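Local atomic coordinates of 6-phosphogluconate dehydrogenase NAD-binding (Dyadobacter fermentans, PDB entry 4GBJ), a protein that probably acts as an NAD(P)-dependent oxidoreductase, binding the dinucleotide in a Rossmann-type domain, as in the 6-phosphogluconate and 3-hydroxyisobutyrate dehydrogenase family. Residues B[7-12]-B[30-35]; B[20-25]-B[42-47]; B[201-206]-B[222-227]. All blocks are in the same frame, centred on the assembly; numbering follows the deposited sequence.

Contact 1. Residues B[7-12]-B[30-35]; sequences KIAFLG and ELVVWN
Ile8 and Phe10 of the first strand reach across to Glu30, Val32 and Trp34 through backbone hydrogen bonds, in the alternating pattern of a parallel pair. Ile8 N donates to Glu30 O at 3.0 Å, and Phe10 N to Val32 O at 2.9 Å. In return Val32 N donates to Ile8 O and Trp34 N to Phe10 O, the latter the more bent at 141°. The series ends with Gly12 N on Trp34 O, 3.0 Å and nearly straight at 174°. At the backbone angles of Gly12, with phi positive, a side chain would collide with the carbonyl O of Leu11, so the position suits glycine; beside it, Asn35 OD1 lies 3.5 Å from Gly12 CA and accepts from Leu13 N.

Side chains pair off on both faces. On one, Leu31 CD2 meets Ile8 CB at 3.7 Å, and Val33 CG1, anti to its carbonyl carbon (chi1 -52°), comes to 3.9 Å from Phe10 CB. On the other, Leu11 CD2 rests on Trp34 CB at 3.6 Å, and Ala9 lies beside Val32. The indole of Trp34 is tied by NE1 to Glu53 O.

The two strands belong to the first beta-alpha-beta unit of a Rossmann-type domain, with Gly12 opening a GxGxxG-like turn consistent with dinucleotide binding. Helix 17-26 covers the face bearing Phe10 and Leu31, strand 64-67 pairs with the far edge of strand 8-11, and strand 50-51 continues the sheet beyond strand 31-34.

Contact 2. Residues B[20-25]-B[42-47]; sequences IAEILL and EPLTKL
Ala21, Glu22 and Leu25 of helix 17-26 meet Leu44 and Leu47 of segment 42-47 across two short helical segments that run almost parallel, their axes 10.1 Å apart and 9° from each other in direction. Leu44 touches all three residues of the facing helix. With its CG anti to the carbonyl carbon (chi1 -51°), its two methyls part toward different residues: CD1 comes to 3.6 Å from Ala21 CB, while CD2 meets Glu22 CG at 3.4 Å. The methyl of Ala21 points toward the other segment. Glu22 and Leu44 cross at about a right angle, and the contact is made by the aliphatic part of the glutamate, whose chain is extended beyond CG.

One turn further on, Leu25 takes over. Its CD1 sits 3.7 Å from Leu47 CB and 3.6 Å from Leu44 O, touching both Leu47 and the carbonyl of Leu44. Leu47 CD2 in turn lies 4.0 Å from Glu22 CB, so that the stem of Glu22 is met on two adjoining sides, by Leu44 CD2 and Leu47 CD2.

Ala21 and Leu25 also touch Leu31 of strand 31-34, and Leu44 touches Leu13 in the turn after strand 8-11. The contact thus joins helix 42-46 to helix 17-26, which itself packs on strands 8-11 and 31-34.

The interface is mostly apolar: methyl and methylene groups meet, Glu22 contributes its hydrocarbon stem, and Leu25 CD1 also lies against the Leu44 carbonyl. Ala21, Leu25 and Leu44 are buried, whereas Leu47 lies at the exposed margin. Cohesion should consequently come largely from burying these surfaces and from the fit of the leucines, without directional bonds between the two segments.

Contact 3. Residues B[201-206]-B[222-227]; sequences SRQSIY and YGKLVA
Arg202 and Tyr206 are set by their torsions: the arginine bends at chi3 (74°), turning its guanidinium toward the carbonyls of Val226 and Ala227, while the tyrosine holds CG anti to the backbone N (chi1 158°) and leans its ring on Gly223 and Lys224. Arg202 grips Val226 O side-on with two nitrogens, NE at 3.2 Å and NH2 at 2.9 Å, the oxygen lying in the guanidinium plane; a weak bond runs from NE to Ala227 O. Its NH1 forms a salt bridge with Glu196. An alanine here is likely to leave Val226 O without its two donors and Glu196 without this charge partner.

The pair is an antiparallel helix packing, 157° between segments, in the all-helical C-terminal domain. So close an approach needs Gly223: a CB there would lie too near Tyr206 CE1, which comes to 3.3 Å from Gly223 C. Lys224 CA sits above one face of the ring, nearer its margin than its centre, and Tyr206 OH bonds to Gln220 O. Nearby, Ala227 CB meets Tyr206 CB at 3.9 Å, and a water donates to both Gln203 OE1 (2.7 Å) and Lys224 O, while Gln203 NE2 hydrogen-bonds to Glu207 OE2.

From the N terminus, strand 8-11 leads into helix 17-26 and back to strand 31-34, where contact 1 closes the first beta-alpha-beta unit. Contact 2 opens inside that unit, on the helix, and closes beyond it at helix 42-46, so the two cross along the chain. They also touch in space: Phe10 CZ lies 3.6 Å from Ile20 CG2, and Leu31 CD1 lies 3.7 Å from Ala21 CB, joining sheet to helix. Contact 3 follows in series, pairing helices 202-211 and 217-228, which follow each other in the chain, as a helical hairpin in the C-terminal helical domain. Its centre is about 41 Å from that of contact 1, across the centre of the chain.

Contact 1. Residues B[7-12]-B[30-35]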
ATOM      1  N   LYS B   7      24.753 -33.449  -6.448  1.00 56.84           N
ATOM      2  CA  LYS B   7      23.964 -33.187  -7.654  1.00 56.00           C
ATOM      3  C   LYS B   7      23.722 -31.673  -7.811  1.00 56.98           C
ATOM      4  O   LYS B   7      24.283 -31.085  -8.739  1.00 59.00           O
ATOM      5  CB  LYS B   7      22.627 -33.955  -7.606  1.00 57.45           C
ATOM      6  CG  LYS B   7      21.602 -33.593  -8.673  1.00 60.93           C
ATOM      7  CD  LYS B   7      20.182 -33.763  -8.125  1.00 70.63           C
ATOM      8  CE  LYS B   7      19.134 -33.747  -9.209  1.00 73.84           C
ATOM      9  NZ  LYS B   7      18.978 -35.089  -9.847  1.00 73.13           N
ATOM     10  N   ILE B   8      22.849 -31.065  -6.960  1.00 47.91           N
ATOM     11  CA  ILE B   8      22.521 -29.629  -7.058  1.00 44.52           C
ATOM     12  C   ILE B   8      23.542 -28.807  -6.268  1.00 42.41           C
ATOM     13  O   ILE B   8      23.726 -29.056  -5.067  1.00 41.98           O
ATOM     14  CB  ILE B   8      21.052 -29.335  -6.577  1.00 48.01           C
ATOM     15  CG1 ILE B   8      20.029 -29.862  -7.608  1.00 49.80           C
ATOM     16  CG2 ILE B   8      20.805 -27.799  -6.383  1.00 49.54           C
ATOM     17  CD1 ILE B   8      18.661 -29.960  -7.080  1.00 60.35           C
ATOM     18  N   ALA B   9      24.216 -27.835  -6.914  1.00 33.58           N
ATOM     19  CA  ALA B   9      25.132 -26.962  -6.149  1.00 33.72           C
ATOM     20  C   ALA B   9      24.323 -25.814  -5.529  1.00 35.56           C
ATOM     21  O   ALA B   9      23.396 -25.311  -6.147  1.00 34.04           O
ATOM     22  CB  ALA B   9      26.248 -26.418  -7.023  1.00 34.08           C
ATOM     23  N   PHE B  10      24.651 -25.430  -4.313  1.00 33.20           N
ATOM     24  CA  PHE B  10      23.946 -24.388  -3.587  1.00 32.96           C
ATOM     25  C   PHE B  10      24.960 -23.468  -2.956  1.00 38.08           C
ATOM     26  O   PHE B  10      25.615 -23.832  -1.985  1.00 39.85           O
ATOM     27  CB  PHE B  10      23.019 -25.002  -2.523  1.00 35.42           C
ATOM     28  CG  PHE B  10      21.854 -24.115  -2.193  1.00 35.50           C
ATOM     29  CD1 PHE B  10      20.600 -24.366  -2.726  1.00 38.61           C
ATOM     30  CD2 PHE B  10      22.010 -23.022  -1.356  1.00 37.50           C
ATOM     31  CE1 PHE B  10      19.516 -23.546  -2.413  1.00 40.33           C
ATOM     32  CE2 PHE B  10      20.925 -22.195  -1.049  1.00 41.36           C
ATOM     33  CZ  PHE B  10      19.682 -22.466  -1.570  1.00 39.34           C
ATOM     34  N   LEU B  11      25.074 -22.271  -3.490  1.00 34.14           N
ATOM     35  CA  LEU B  11      26.062 -21.287  -3.068  1.00 34.52           C
ATOM     36  C   LEU B  11      25.421 -20.111  -2.315  1.00 39.57           C
ATOM     37  O   LEU B  11      24.611 -19.399  -2.883  1.00 40.05           O
ATOM     38  CB  LEU B  11      26.795 -20.788  -4.309  1.00 33.85           C
ATOM     39  CG  LEU B  11      27.376 -21.868  -5.238  1.00 38.47           C
ATOM     40  CD1 LEU B  11      28.066 -21.235  -6.423  1.00 39.35           C
ATOM     41  CD2 LEU B  11      28.378 -22.731  -4.516  1.00 40.24           C
ATOM     42  N   GLY B  12      25.805 -19.912  -1.056  1.00 36.08           N
ATOM     43  CA  GLY B  12      25.286 -18.829  -0.230  1.00 36.68           C
ATOM     44  C   GLY B  12      24.210 -19.354   0.693  1.00 43.63           C
ATOM     45  O   GLY B  12      23.119 -19.690   0.232  1.00 42.94           O
ATOM     46  N   GLU B  30      19.873 -34.142  -3.581  1.00 51.15           N
ATOM     47  CA  GLU B  30      21.242 -34.195  -3.064  1.00 51.13           C
ATOM     48  C   GLU B  30      21.876 -32.806  -3.273  1.00 52.70           C
ATOM     49  O   GLU B  30      21.800 -32.286  -4.394  1.00 52.09           O
ATOM     50  CB  GLU B  30      22.011 -35.318  -3.788  1.00 54.33           C
ATOM     51  CG  GLU B  30      23.530 -35.329  -3.632  1.00 72.25           C
ATOM     52  CD  GLU B  30      24.217 -36.472  -4.367  1.00 98.89           C
ATOM     53  OE1 GLU B  30      23.780 -36.821  -5.490  1.00 81.05           O
ATOM     54  OE2 GLU B  30      25.208 -37.011  -3.822  1.00 97.91           O
ATOM     55  N   LEU B  31      22.436 -32.176  -2.198  1.00 47.19           N
ATOM     56  CA  LEU B  31      23.060 -30.855  -2.303  1.00 46.12           C
ATOM     57  C   LEU B  31      24.527 -30.845  -1.952  1.00 51.06           C
ATOM     58  O   LEU B  31      24.899 -31.374  -0.908  1.00 52.19           O
ATOM     59  CB  LEU B  31      22.413 -29.785  -1.377  1.00 45.97           C
ATOM     60  CG  LEU B  31      20.945 -29.400  -1.516  1.00 50.06           C
ATOM     61  CD1 LEU B  31      20.671 -28.162  -0.738  1.00 50.27           C
ATOM     62  CD2 LEU B  31      20.564 -29.164  -2.910  1.00 55.22           C
ATOM     63  N   VAL B  32      25.326 -30.074  -2.735  1.00 46.62           N
ATOM     64  CA  VAL B  32      26.732 -29.792  -2.455  1.00 45.78           C
ATOM     65  C   VAL B  32      26.741 -28.278  -2.233  1.00 49.08           C
ATOM     66  O   VAL B  32      26.399 -27.492  -3.133  1.00 46.72           O
ATOM     67  CB  VAL B  32      27.758 -30.332  -3.477  1.00 49.87           C
ATOM     68  CG1 VAL B  32      27.470 -29.882  -4.905  1.00 49.85           C
ATOM     69  CG2 VAL B  32      29.184 -29.996  -3.049  1.00 49.78           C
ATOM     70  N   VAL B  33      26.991 -27.891  -0.980  1.00 45.16           N
ATOM     71  CA  VAL B  33      26.830 -26.521  -0.528  1.00 43.27           C
ATOM     72  C   VAL B  33      28.145 -25.838  -0.256  1.00 47.50           C
ATOM     73  O   VAL B  33      29.190 -26.466  -0.120  1.00 47.44           O
ATOM     74  CB  VAL B  33      25.892 -26.425   0.682  1.00 46.28           C
ATOM     75  CG1 VAL B  33      24.569 -27.138   0.406  1.00 45.14           C
ATOM     76  CG2 VAL B  33      26.540 -26.950   1.974  1.00 47.63           C
ATOM     77  N   TRP B  34      28.074 -24.522  -0.241  1.00 45.48           N
ATOM     78  CA  TRP B  34      29.217 -23.642  -0.021  1.00 45.79           C
ATOM     79  C   TRP B  34      28.746 -22.324   0.527  1.00 49.97           C
ATOM     80  O   TRP B  34      27.653 -21.841   0.203  1.00 45.74           O
ATOM     81  CB  TRP B  34      29.991 -23.415  -1.318  1.00 44.78           C
ATOM     82  CG  TRP B  34      31.138 -22.449  -1.217  1.00 47.28           C
ATOM     83  CD1 TRP B  34      32.450 -22.753  -1.000  1.00 51.51           C
ATOM     84  CD2 TRP B  34      31.083 -21.025  -1.413  1.00 47.28           C
ATOM     85  NE1 TRP B  34      33.216 -21.609  -1.023  1.00 51.66           N
ATOM     86  CE2 TRP B  34      32.405 -20.535  -1.292  1.00 52.23           C
ATOM     87  CE3 TRP B  34      30.046 -20.117  -1.673  1.00 47.44           C
ATOM     88  CZ2 TRP B  34      32.708 -19.180  -1.385  1.00 52.12           C
ATOM     89  CZ3 TRP B  34      30.353 -18.773  -1.798  1.00 49.79           C
ATOM     90  CH2 TRP B  34      31.668 -18.314  -1.630  1.00 52.23           C
ATOM     91  N   ASN B  35      29.593 -21.721   1.331  1.00 51.55           N
ATOM     92  CA  ASN B  35      29.310 -20.411   1.890  1.00 53.35           C
ATOM     93  C   ASN B  35      30.615 -19.732   2.226  1.00 63.10           C
ATOM     94  O   ASN B  35      31.537 -20.417   2.677  1.00 64.81           O
ATOM     95  CB  ASN B  35      28.431 -20.587   3.131  1.00 50.73           C
ATOM     96  CG  ASN B  35      27.769 -19.315   3.572  1.00 61.58           C
ATOM     97  OD1 ASN B  35      27.033 -18.685   2.811  1.00 53.49           O
ATOM     98  ND2 ASN B  35      27.944 -18.935   4.823  1.00 59.37           N
TER

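Contact 2. Residues B[20-25]-B[42-47]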
ATOM      1  N   ILE B  20      16.086 -22.410   2.535  1.00 41.92           N
ATOM      2  CA  ILE B  20      15.797 -22.917   1.197  1.00 39.63           C
ATOM      3  C   ILE B  20      16.479 -24.264   1.014  1.00 42.44           C
ATOM      4  O   ILE B  20      15.829 -25.197   0.565  1.00 41.33           O
ATOM      5  CB  ILE B  20      16.202 -21.929   0.084  1.00 40.50           C
ATOM      6  CG1 ILE B  20      15.279 -20.713   0.096  1.00 39.59           C
ATOM      7  CG2 ILE B  20      16.119 -22.617  -1.295  1.00 41.36           C
ATOM      8  CD1 ILE B  20      15.771 -19.548  -0.620  1.00 39.51           C
ATOM      9  N   ALA B  21      17.762 -24.373   1.383  1.00 40.98           N
ATOM     10  CA  ALA B  21      18.515 -25.630   1.221  1.00 42.98           C
ATOM     11  C   ALA B  21      17.938 -26.763   2.088  1.00 47.30           C
ATOM     12  O   ALA B  21      17.906 -27.918   1.666  1.00 47.71           O
ATOM     13  CB  ALA B  21      19.980 -25.410   1.573  1.00 44.48           C
ATOM     14  N   GLU B  22      17.465 -26.437   3.287  1.00 44.48           N
ATOM     15  CA  GLU B  22      16.857 -27.451   4.168  1.00 45.89           C
ATOM     16  C   GLU B  22      15.613 -28.099   3.509  1.00 49.61           C
ATOM     17  O   GLU B  22      15.419 -29.300   3.605  1.00 49.64           O
ATOM     18  CB  GLU B  22      16.477 -26.831   5.516  1.00 48.14           C
ATOM     19  CG  GLU B  22      17.690 -26.442   6.346  1.00 59.40           C
ATOM     20  CD  GLU B  22      17.408 -25.832   7.704  1.00 82.05           C
ATOM     21  OE1 GLU B  22      16.332 -25.219   7.874  1.00 65.54           O
ATOM     22  OE2 GLU B  22      18.292 -25.930   8.587  1.00 79.53           O
ATOM     23  N   ILE B  23      14.788 -27.308   2.841  1.00 46.39           N
ATOM     24  CA  ILE B  23      13.607 -27.847   2.166  1.00 46.48           C
ATOM     25  C   ILE B  23      13.998 -28.740   0.974  1.00 48.63           C
ATOM     26  O   ILE B  23      13.328 -29.748   0.731  1.00 48.89           O
ATOM     27  CB  ILE B  23      12.667 -26.702   1.733  1.00 48.32           C
ATOM     28  CG1 ILE B  23      11.927 -26.169   2.949  1.00 49.33           C
ATOM     29  CG2 ILE B  23      11.678 -27.117   0.650  1.00 49.55           C
ATOM     30  CD1 ILE B  23      11.582 -24.724   2.841  1.00 56.68           C
ATOM     31  N   LEU B  24      15.048 -28.372   0.222  1.00 42.58           N
ATOM     32  CA  LEU B  24      15.440 -29.172  -0.935  1.00 42.02           C
ATOM     33  C   LEU B  24      16.049 -30.484  -0.468  1.00 47.14           C
ATOM     34  O   LEU B  24      15.802 -31.505  -1.096  1.00 51.27           O
ATOM     35  CB  LEU B  24      16.393 -28.377  -1.859  1.00 40.11           C
ATOM     36  CG  LEU B  24      15.801 -27.102  -2.460  1.00 42.85           C
ATOM     37  CD1 LEU B  24      16.831 -26.386  -3.372  1.00 41.78           C
ATOM     38  CD2 LEU B  24      14.485 -27.375  -3.210  1.00 44.14           C
ATOM     39  N   LEU B  25      16.742 -30.487   0.673  1.00 41.29           N
ATOM     40  CA  LEU B  25      17.239 -31.720   1.270  1.00 43.09           C
ATOM     41  C   LEU B  25      16.058 -32.602   1.747  1.00 51.54           C
ATOM     42  O   LEU B  25      15.981 -33.765   1.343  1.00 52.99           O
ATOM     43  CB  LEU B  25      18.183 -31.415   2.427  1.00 42.46           C
ATOM     44  CG  LEU B  25      19.519 -30.872   2.021  1.00 47.53           C
ATOM     45  CD1 LEU B  25      20.231 -30.236   3.214  1.00 48.84           C
ATOM     46  CD2 LEU B  25      20.396 -31.973   1.347  1.00 50.20           C
ATOM     47  N   GLU B  42      27.114 -26.498   8.461  1.00 79.21           N
ATOM     48  CA  GLU B  42      27.067 -27.724   9.249  1.00 78.35           C
ATOM     49  C   GLU B  42      25.645 -28.203   9.623  1.00 77.98           C
ATOM     50  O   GLU B  42      25.475 -29.419   9.628  1.00 76.72           O
ATOM     51  CB  GLU B  42      27.966 -27.633  10.487  1.00 81.35           C
ATOM     52  CG  GLU B  42      29.445 -27.602  10.115  1.00 92.84           C
ATOM     53  CD  GLU B  42      29.914 -28.655   9.119  1.00105.53           C
ATOM     54  OE1 GLU B  42      29.591 -29.849   9.319  1.00101.09           O
ATOM     55  OE2 GLU B  42      30.610 -28.290   8.142  1.00 87.76           O
ATOM     56  N   PRO B  43      24.599 -27.367   9.837  1.00 72.84           N
ATOM     57  CA  PRO B  43      23.251 -27.937  10.046  1.00 71.89           C
ATOM     58  C   PRO B  43      22.724 -28.660   8.783  1.00 73.03           C
ATOM     59  O   PRO B  43      21.936 -29.596   8.918  1.00 73.87           O
ATOM     60  CB  PRO B  43      22.387 -26.713  10.404  1.00 73.95           C
ATOM     61  CG  PRO B  43      23.341 -25.594  10.649  1.00 78.80           C
ATOM     62  CD  PRO B  43      24.548 -25.894   9.829  1.00 73.93           C
ATOM     63  N   LEU B  44      23.190 -28.265   7.563  1.00 64.76           N
ATOM     64  CA  LEU B  44      22.770 -28.912   6.310  1.00 62.16           C
ATOM     65  C   LEU B  44      23.492 -30.269   6.095  1.00 64.38           C
ATOM     66  O   LEU B  44      22.914 -31.178   5.477  1.00 60.42           O
ATOM     67  CB  LEU B  44      23.009 -27.990   5.103  1.00 60.25           C
ATOM     68  CG  LEU B  44      22.451 -26.575   5.205  1.00 64.33           C
ATOM     69  CD1 LEU B  44      22.637 -25.834   3.904  1.00 62.91           C
ATOM     70  CD2 LEU B  44      20.987 -26.587   5.602  1.00 67.01           C
ATOM     71  N   THR B  45      24.733 -30.424   6.625  1.00 63.14           N
ATOM     72  CA  THR B  45      25.460 -31.704   6.540  1.00 63.24           C
ATOM     73  C   THR B  45      24.731 -32.794   7.347  1.00 67.96           C
ATOM     74  O   THR B  45      24.777 -33.967   6.965  1.00 67.38           O
ATOM     75  CB  THR B  45      26.924 -31.571   6.995  1.00 67.21           C
ATOM     76  OG1 THR B  45      27.017 -30.945   8.279  1.00 66.76           O
ATOM     77  CG2 THR B  45      27.754 -30.782   6.011  1.00 65.38           C
ATOM     78  N   LYS B  46      24.001 -32.396   8.405  1.00 66.13           N
ATOM     79  CA  LYS B  46      23.235 -33.338   9.219  1.00 68.14           C
ATOM     80  C   LYS B  46      22.001 -33.817   8.440  1.00 71.96           C
ATOM     81  O   LYS B  46      21.544 -34.945   8.649  1.00 72.67           O
ATOM     82  CB  LYS B  46      22.805 -32.712  10.573  1.00 72.09           C
ATOM     83  CG  LYS B  46      23.835 -31.820  11.305  1.00 79.44           C
ATOM     84  CD  LYS B  46      25.264 -32.407  11.432  1.00 81.78           C
ATOM     85  CE  LYS B  46      25.461 -33.193  12.712  1.00 74.97           C
ATOM     86  NZ  LYS B  46      25.919 -32.332  13.843  1.00 68.46           N
ATOM     87  N   LEU B  47      21.480 -32.964   7.526  1.00 66.25           N
ATOM     88  CA  LEU B  47      20.302 -33.273   6.707  1.00 65.83           C
ATOM     89  C   LEU B  47      20.636 -34.049   5.411  1.00 65.87           C
ATOM     90  O   LEU B  47      19.704 -34.374   4.679  1.00 65.00           O
ATOM     91  CB  LEU B  47      19.524 -31.982   6.363  1.00 65.44           C
ATOM     92  CG  LEU B  47      18.337 -31.688   7.269  1.00 71.50           C
ATOM     93  CD1 LEU B  47      18.780 -31.425   8.686  1.00 72.08           C
ATOM     94  CD2 LEU B  47      17.548 -30.503   6.732  1.00 73.43           C
TER

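Contact 3. Residues B[201-206]-B[222-227]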
ATOM      1  N   SER B 201      -3.813   8.646  18.458  1.00 27.51           N
ATOM      2  CA  SER B 201      -2.753   7.653  18.642  1.00 27.72           C
ATOM      3  C   SER B 201      -2.430   6.958  17.312  1.00 28.55           C
ATOM      4  O   SER B 201      -3.314   6.758  16.473  1.00 24.62           O
ATOM      5  CB  SER B 201      -3.143   6.633  19.713  1.00 28.06           C
ATOM      6  OG  SER B 201      -3.929   5.618  19.132  1.00 33.60           O
ATOM      7  N   ARG B 202      -1.141   6.641  17.104  1.00 25.40           N
ATOM      8  CA  ARG B 202      -0.680   6.041  15.860  1.00 24.16           C
ATOM      9  C   ARG B 202      -1.275   4.623  15.730  1.00 25.11           C
ATOM     10  O   ARG B 202      -1.636   4.159  14.654  1.00 22.23           O
ATOM     11  CB  ARG B 202       0.860   6.019  15.834  1.00 24.91           C
ATOM     12  CG  ARG B 202       1.534   7.403  15.833  1.00 27.77           C
ATOM     13  CD  ARG B 202       3.019   7.252  16.064  1.00 22.30           C
ATOM     14  NE  ARG B 202       3.736   6.727  14.895  1.00 21.70           N
ATOM     15  CZ  ARG B 202       4.177   7.464  13.869  1.00 27.97           C
ATOM     16  NH1 ARG B 202       3.973   8.769  13.845  1.00 27.94           N
ATOM     17  NH2 ARG B 202       4.852   6.894  12.869  1.00 20.38           N
ATOM     18  N   GLN B 203      -1.378   3.945  16.851  1.00 23.21           N
ATOM     19  CA  GLN B 203      -1.909   2.590  16.910  1.00 23.41           C
ATOM     20  C   GLN B 203      -3.381   2.570  16.476  1.00 28.02           C
ATOM     21  O   GLN B 203      -3.776   1.650  15.774  1.00 29.10           O
ATOM     22  CB  GLN B 203      -1.790   2.032  18.362  1.00 26.98           C
ATOM     23  CG  GLN B 203      -2.202   0.543  18.500  1.00 39.02           C
ATOM     24  CD  GLN B 203      -1.295  -0.416  17.742  1.00 60.78           C
ATOM     25  OE1 GLN B 203      -0.137  -0.108  17.438  1.00 59.34           O
ATOM     26  NE2 GLN B 203      -1.773  -1.629  17.471  1.00 46.34           N
ATOM     27  N   SER B 204      -4.192   3.550  16.903  1.00 24.29           N
ATOM     28  CA  SER B 204      -5.639   3.559  16.562  1.00 23.69           C
ATOM     29  C   SER B 204      -5.887   3.805  15.072  1.00 26.16           C
ATOM     30  O   SER B 204      -6.747   3.146  14.492  1.00 24.93           O
ATOM     31  CB  SER B 204      -6.410   4.570  17.416  1.00 26.34           C
ATOM     32  OG  SER B 204      -6.087   5.913  17.098  1.00 34.53           O
ATOM     33  N   ILE B 205      -5.175   4.764  14.457  1.00 23.47           N
ATOM     34  CA  ILE B 205      -5.300   4.992  13.004  1.00 20.35           C
ATOM     35  C   ILE B 205      -4.772   3.736  12.267  1.00 24.40           C
ATOM     36  O   ILE B 205      -5.366   3.308  11.287  1.00 23.90           O
ATOM     37  CB  ILE B 205      -4.645   6.313  12.473  1.00 22.79           C
ATOM     38  CG1 ILE B 205      -4.799   6.406  10.939  1.00 21.67           C
ATOM     39  CG2 ILE B 205      -3.142   6.443  12.836  1.00 25.19           C
ATOM     40  CD1 ILE B 205      -4.403   7.757  10.328  1.00 23.24           C
ATOM     41  N   TYR B 206      -3.632   3.180  12.689  1.00 23.76           N
ATOM     42  CA  TYR B 206      -3.092   1.921  12.115  1.00 24.40           C
ATOM     43  C   TYR B 206      -4.136   0.757  12.144  1.00 25.34           C
ATOM     44  O   TYR B 206      -4.407   0.108  11.136  1.00 23.21           O
ATOM     45  CB  TYR B 206      -1.809   1.479  12.892  1.00 27.42           C
ATOM     46  CG  TYR B 206      -1.474   0.017  12.768  1.00 29.14           C
ATOM     47  CD1 TYR B 206      -0.954  -0.493  11.604  1.00 29.20           C
ATOM     48  CD2 TYR B 206      -1.758  -0.878  13.807  1.00 32.47           C
ATOM     49  CE1 TYR B 206      -0.715  -1.865  11.454  1.00 33.11           C
ATOM     50  CE2 TYR B 206      -1.493  -2.235  13.687  1.00 32.81           C
ATOM     51  CZ  TYR B 206      -1.030  -2.738  12.484  1.00 42.15           C
ATOM     52  OH  TYR B 206      -0.739  -4.082  12.366  1.00 40.67           O
ATOM     53  N   TYR B 222       4.244  -4.307   8.456  1.00 34.55           N
ATOM     54  CA  TYR B 222       5.045  -3.096   8.486  1.00 34.47           C
ATOM     55  C   TYR B 222       4.311  -1.961   9.231  1.00 36.11           C
ATOM     56  O   TYR B 222       4.976  -1.174   9.873  1.00 36.91           O
ATOM     57  CB  TYR B 222       5.500  -2.676   7.086  1.00 34.19           C
ATOM     58  CG  TYR B 222       6.600  -3.563   6.526  1.00 37.27           C
ATOM     59  CD1 TYR B 222       7.907  -3.455   6.980  1.00 39.36           C
ATOM     60  CD2 TYR B 222       6.316  -4.559   5.600  1.00 38.98           C
ATOM     61  CE1 TYR B 222       8.918  -4.267   6.476  1.00 38.36           C
ATOM     62  CE2 TYR B 222       7.324  -5.359   5.064  1.00 40.26           C
ATOM     63  CZ  TYR B 222       8.632  -5.186   5.479  1.00 44.59           C
ATOM     64  OH  TYR B 222       9.631  -5.995   4.982  1.00 48.05           O
ATOM     65  N   GLY B 223       2.976  -1.953   9.246  1.00 31.56           N
ATOM     66  CA  GLY B 223       2.227  -0.903   9.918  1.00 31.19           C
ATOM     67  C   GLY B 223       2.396  -0.874  11.414  1.00 33.37           C
ATOM     68  O   GLY B 223       2.391   0.197  12.015  1.00 30.61           O
ATOM     69  N   LYS B 224       2.553  -2.035  12.020  1.00 32.31           N
ATOM     70  CA  LYS B 224       2.758  -2.151  13.458  1.00 33.46           C
ATOM     71  C   LYS B 224       4.107  -1.511  13.818  1.00 36.06           C
ATOM     72  O   LYS B 224       4.189  -0.779  14.798  1.00 35.73           O
ATOM     73  CB  LYS B 224       2.700  -3.641  13.884  1.00 37.62           C
ATOM     74  CG  LYS B 224       2.574  -3.900  15.380  1.00 64.18           C
ATOM     75  CD  LYS B 224       1.124  -4.157  15.823  1.00 82.23           C
ATOM     76  CE  LYS B 224       0.714  -5.608  15.595  1.00 95.15           C
ATOM     77  NZ  LYS B 224      -0.709  -5.877  15.937  1.00 94.47           N
ATOM     78  N   LEU B 225       5.140  -1.720  12.990  1.00 34.36           N
ATOM     79  CA  LEU B 225       6.451  -1.096  13.211  1.00 34.92           C
ATOM     80  C   LEU B 225       6.327   0.429  13.165  1.00 32.56           C
ATOM     81  O   LEU B 225       6.814   1.125  14.035  1.00 30.58           O
ATOM     82  CB  LEU B 225       7.503  -1.501  12.132  1.00 36.14           C
ATOM     83  CG  LEU B 225       7.736  -2.948  11.779  1.00 43.41           C
ATOM     84  CD1 LEU B 225       9.028  -3.086  10.973  1.00 43.19           C
ATOM     85  CD2 LEU B 225       7.789  -3.817  12.980  1.00 48.10           C
ATOM     86  N   VAL B 226       5.626   0.939  12.149  1.00 27.10           N
ATOM     87  CA  VAL B 226       5.476   2.386  11.974  1.00 25.03           C
ATOM     88  C   VAL B 226       4.640   2.980  13.097  1.00 29.36           C
ATOM     89  O   VAL B 226       4.955   4.054  13.591  1.00 26.45           O
ATOM     90  CB  VAL B 226       4.918   2.741  10.580  1.00 25.86           C
ATOM     91  CG1 VAL B 226       4.822   4.267  10.407  1.00 25.03           C
ATOM     92  CG2 VAL B 226       5.826   2.158   9.495  1.00 24.52           C
ATOM     93  N   ALA B 227       3.626   2.261  13.541  1.00 28.26           N
ATOM     94  CA  ALA B 227       2.761   2.723  14.617  1.00 28.53           C
ATOM     95  C   ALA B 227       3.558   2.849  15.893  1.00 30.47           C
ATOM     96  O   ALA B 227       3.504   3.868  16.543  1.00 28.91           O
ATOM     97  CB  ALA B 227       1.592   1.750  14.815  1.00 30.32           C
TER
HETATM   98  O   HOH W   1       2.294  -1.127  16.993  1.00 56.58           O